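Local coordinates for FAD synthase (Thermoplasma volcanium GSS1, PDB 3GLV), which probably catalyses the transfer of the AMP portion of ATP to flavin mononucleotide, producing the coenzyme FAD and diphosphate, at residues V34-D39 / A58-L63. Residues are numbered along the deposited sequence; the frame is centred on the assembly and turned at random.
Sequences VVVARD and ALISEL
One methyl group, CG2 of Ile60, leads the contact from the helical side, making the closest approach to two valines of the strand that stand two residues apart. Against Val34 it lies 4.0 Å from CG1, and it is just as close to CB, the two atoms of the valine nearest to it. The two side chains cross at about a right angle. Val34 holds CG1 anti to the backbone N (chi1 179°), which brings that methyl beside its own carbonyl carbon and up to the isoleucine. Val36 is looser: its CG2 comes within 4.3 Å of the same Ile60 methyl, while Arg56 and Leu57 of helix 53-60 also pack on this valine. Here helix 53-60 covers one face of the parallel sheet of a Rossmann-like nucleotidyltransferase fold, in which strand 31-36 lies between strands 4-9 and 68-71. Phe11 and Leu22 touch both Val34 and Ile60 and continue the apolar layer; Phe11 probably takes part in ATP binding, which places this layer next to the probable nucleotide site. Beyond Val36 the chain moves away from Ile60 into partly exposed residues, among them the polar Arg38 and Asp39, and polar bonds from Ala37 and Asp39 to Arg56 and Glu53 replace the apolar packing. At the other end, the type I turn from Ile60 to Leu63 carries Glu62 to the dimer interface, where OE2 pairs with Lys23 of the second subunit.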
ATOM      1  N   VAL A  34       6.214   9.854   7.249  1.00 19.93           N
ATOM      2  CA  VAL A  34       5.369  10.472   6.217  1.00 18.85           C
ATOM      3  C   VAL A  34       4.342  11.375   6.825  1.00 20.34           C
ATOM      4  O   VAL A  34       3.598  10.971   7.806  1.00 18.98           O
ATOM      5  CB  VAL A  34       4.687   9.394   5.307  1.00 20.58           C
ATOM      6  CG1 VAL A  34       3.787  10.075   4.255  1.00 17.00           C
ATOM      7  CG2 VAL A  34       5.734   8.464   4.672  1.00 17.23           C
ATOM      8  N   VAL A  35       4.259  12.598   6.302  1.00 18.68           N
ATOM      9  CA  VAL A  35       3.259  13.535   6.818  1.00 19.58           C
ATOM     10  C   VAL A  35       2.118  13.666   5.807  1.00 19.99           C
ATOM     11  O   VAL A  35       2.311  14.092   4.663  1.00 18.84           O
ATOM     12  CB  VAL A  35       3.877  14.933   7.104  1.00 20.94           C
ATOM     13  CG1 VAL A  35       2.804  15.965   7.612  1.00 19.48           C
ATOM     14  CG2 VAL A  35       5.087  14.807   8.056  1.00 19.79           C
ATOM     15  N   VAL A  36       0.947  13.247   6.243  1.00 19.59           N
ATOM     16  CA  VAL A  36      -0.237  13.085   5.401  1.00 20.89           C
ATOM     17  C   VAL A  36      -1.148  14.319   5.572  1.00 21.56           C
ATOM     18  O   VAL A  36      -1.523  14.659   6.708  1.00 21.57           O
ATOM     19  CB  VAL A  36      -1.017  11.797   5.818  1.00 20.63           C
ATOM     20  CG1 VAL A  36      -2.350  11.673   5.032  1.00 19.76           C
ATOM     21  CG2 VAL A  36      -0.161  10.577   5.617  1.00 18.12           C
ATOM     22  N   ALA A  37      -1.506  14.985   4.474  1.00 21.79           N
ATOM     23  CA  ALA A  37      -2.299  16.226   4.544  1.00 22.25           C
ATOM     24  C   ALA A  37      -3.682  15.984   5.161  1.00 22.31           C
ATOM     25  O   ALA A  37      -4.342  15.002   4.843  1.00 22.17           O
ATOM     26  CB  ALA A  37      -2.445  16.827   3.158  1.00 22.08           C
ATOM     27  N   ARG A  38      -4.084  16.858   6.087  1.00 22.12           N
ATOM     28  CA  ARG A  38      -5.446  16.924   6.559  1.00 22.69           C
ATOM     29  C   ARG A  38      -6.394  17.211   5.413  1.00 21.76           C
ATOM     30  O   ARG A  38      -6.031  17.807   4.412  1.00 19.03           O
ATOM     31  CB  ARG A  38      -5.601  18.034   7.612  1.00 24.03           C
ATOM     32  CG  ARG A  38      -4.932  17.634   8.910  1.00 27.49           C
ATOM     33  CD  ARG A  38      -5.081  18.569  10.049  1.00 32.36           C
ATOM     34  NE  ARG A  38      -4.376  18.001  11.200  1.00 38.30           N
ATOM     35  CZ  ARG A  38      -4.902  17.138  12.078  1.00 42.65           C
ATOM     36  NH1 ARG A  38      -6.170  16.752  11.985  1.00 44.52           N
ATOM     37  NH2 ARG A  38      -4.149  16.654  13.074  1.00 44.54           N
ATOM     38  N   ASP A  39      -7.627  16.792   5.595  1.00 22.29           N
ATOM     39  CA  ASP A  39      -8.670  17.070   4.610  1.00 23.93           C
ATOM     40  C   ASP A  39      -8.867  18.568   4.345  1.00 24.31           C
ATOM     41  O   ASP A  39      -9.019  18.963   3.189  1.00 24.77           O
ATOM     42  CB  ASP A  39     -10.002  16.414   5.012  1.00 23.82           C
ATOM     43  CG  ASP A  39      -9.979  14.862   4.941  1.00 26.02           C
ATOM     44  OD1 ASP A  39      -9.442  14.240   3.934  1.00 28.34           O
ATOM     45  OD2 ASP A  39     -10.590  14.250   5.873  1.00 21.63           O
ATOM     46  N   ALA A  58      -3.917   5.832   7.685  1.00 22.90           N
ATOM     47  CA  ALA A  58      -3.881   4.389   8.011  1.00 22.99           C
ATOM     48  C   ALA A  58      -3.357   3.541   6.850  1.00 23.80           C
ATOM     49  O   ALA A  58      -2.558   2.615   7.048  1.00 22.87           O
ATOM     50  CB  ALA A  58      -5.265   3.910   8.441  1.00 22.96           C
ATOM     51  N   LEU A  59      -3.795   3.844   5.624  1.00 22.64           N
ATOM     52  CA  LEU A  59      -3.314   3.083   4.493  1.00 22.35           C
ATOM     53  C   LEU A  59      -1.836   3.318   4.286  1.00 21.67           C
ATOM     54  O   LEU A  59      -1.084   2.345   4.163  1.00 21.02           O
ATOM     55  CB  LEU A  59      -4.093   3.395   3.212  1.00 22.48           C
ATOM     56  CG  LEU A  59      -4.002   2.417   2.077  1.00 25.99           C
ATOM     57  CD1 LEU A  59      -4.290   0.918   2.450  1.00 24.73           C
ATOM     58  CD2 LEU A  59      -4.914   2.899   0.905  1.00 24.05           C
ATOM     59  N   ILE A  60      -1.396   4.571   4.277  1.00 21.20           N
ATOM     60  CA  ILE A  60       0.061   4.878   4.133  1.00 20.68           C
ATOM     61  C   ILE A  60       0.924   4.104   5.165  1.00 19.81           C
ATOM     62  O   ILE A  60       2.007   3.625   4.865  1.00 19.31           O
ATOM     63  CB  ILE A  60       0.308   6.415   4.259  1.00 21.92           C
ATOM     64  CG1 ILE A  60       0.217   7.067   2.887  1.00 22.41           C
ATOM     65  CG2 ILE A  60       1.680   6.748   4.866  1.00 21.00           C
ATOM     66  CD1 ILE A  60       1.289   6.572   1.925  1.00 21.02           C
ATOM     67  N   SER A  61       0.398   3.941   6.380  1.00 20.17           N
ATOM     68  CA  SER A  61       1.099   3.263   7.476  1.00 21.02           C
ATOM     69  C   SER A  61       1.309   1.767   7.187  1.00 20.82           C
ATOM     70  O   SER A  61       2.062   1.088   7.906  1.00 21.14           O
ATOM     71  CB  SER A  61       0.266   3.364   8.773  1.00 20.37           C
ATOM     72  OG  SER A  61       0.292   4.738   9.143  1.00 27.44           O
ATOM     73  N   GLU A  62       0.611   1.237   6.196  1.00 20.88           N
ATOM     74  CA  GLU A  62       0.686  -0.197   5.918  1.00 21.11           C
ATOM     75  C   GLU A  62       1.786  -0.523   4.937  1.00 21.04           C
ATOM     76  O   GLU A  62       1.993  -1.716   4.640  1.00 22.10           O
ATOM     77  CB  GLU A  62      -0.678  -0.726   5.414  1.00 20.87           C
ATOM     78  CG  GLU A  62      -1.788  -0.702   6.511  1.00 23.13           C
ATOM     79  CD  GLU A  62      -1.572  -1.701   7.614  1.00 26.23           C
ATOM     80  OE1 GLU A  62      -0.901  -2.732   7.364  1.00 25.07           O
ATOM     81  OE2 GLU A  62      -2.134  -1.493   8.719  1.00 25.99           O
ATOM     82  N   LEU A  63       2.475   0.492   4.412  1.00 19.04           N
ATOM     83  CA  LEU A  63       3.571   0.260   3.472  1.00 18.66           C
ATOM     84  C   LEU A  63       4.884  -0.129   4.113  1.00 19.46           C
ATOM     85  O   LEU A  63       5.340   0.492   5.095  1.00 21.17           O
ATOM     86  CB  LEU A  63       3.819   1.477   2.602  1.00 17.78           C
ATOM     87  CG  LEU A  63       2.605   1.914   1.778  1.00 18.77           C
ATOM     88  CD1 LEU A  63       2.890   3.293   1.197  1.00 15.36           C
ATOM     89  CD2 LEU A  63       2.279   0.851   0.723  1.00 19.78           C
TER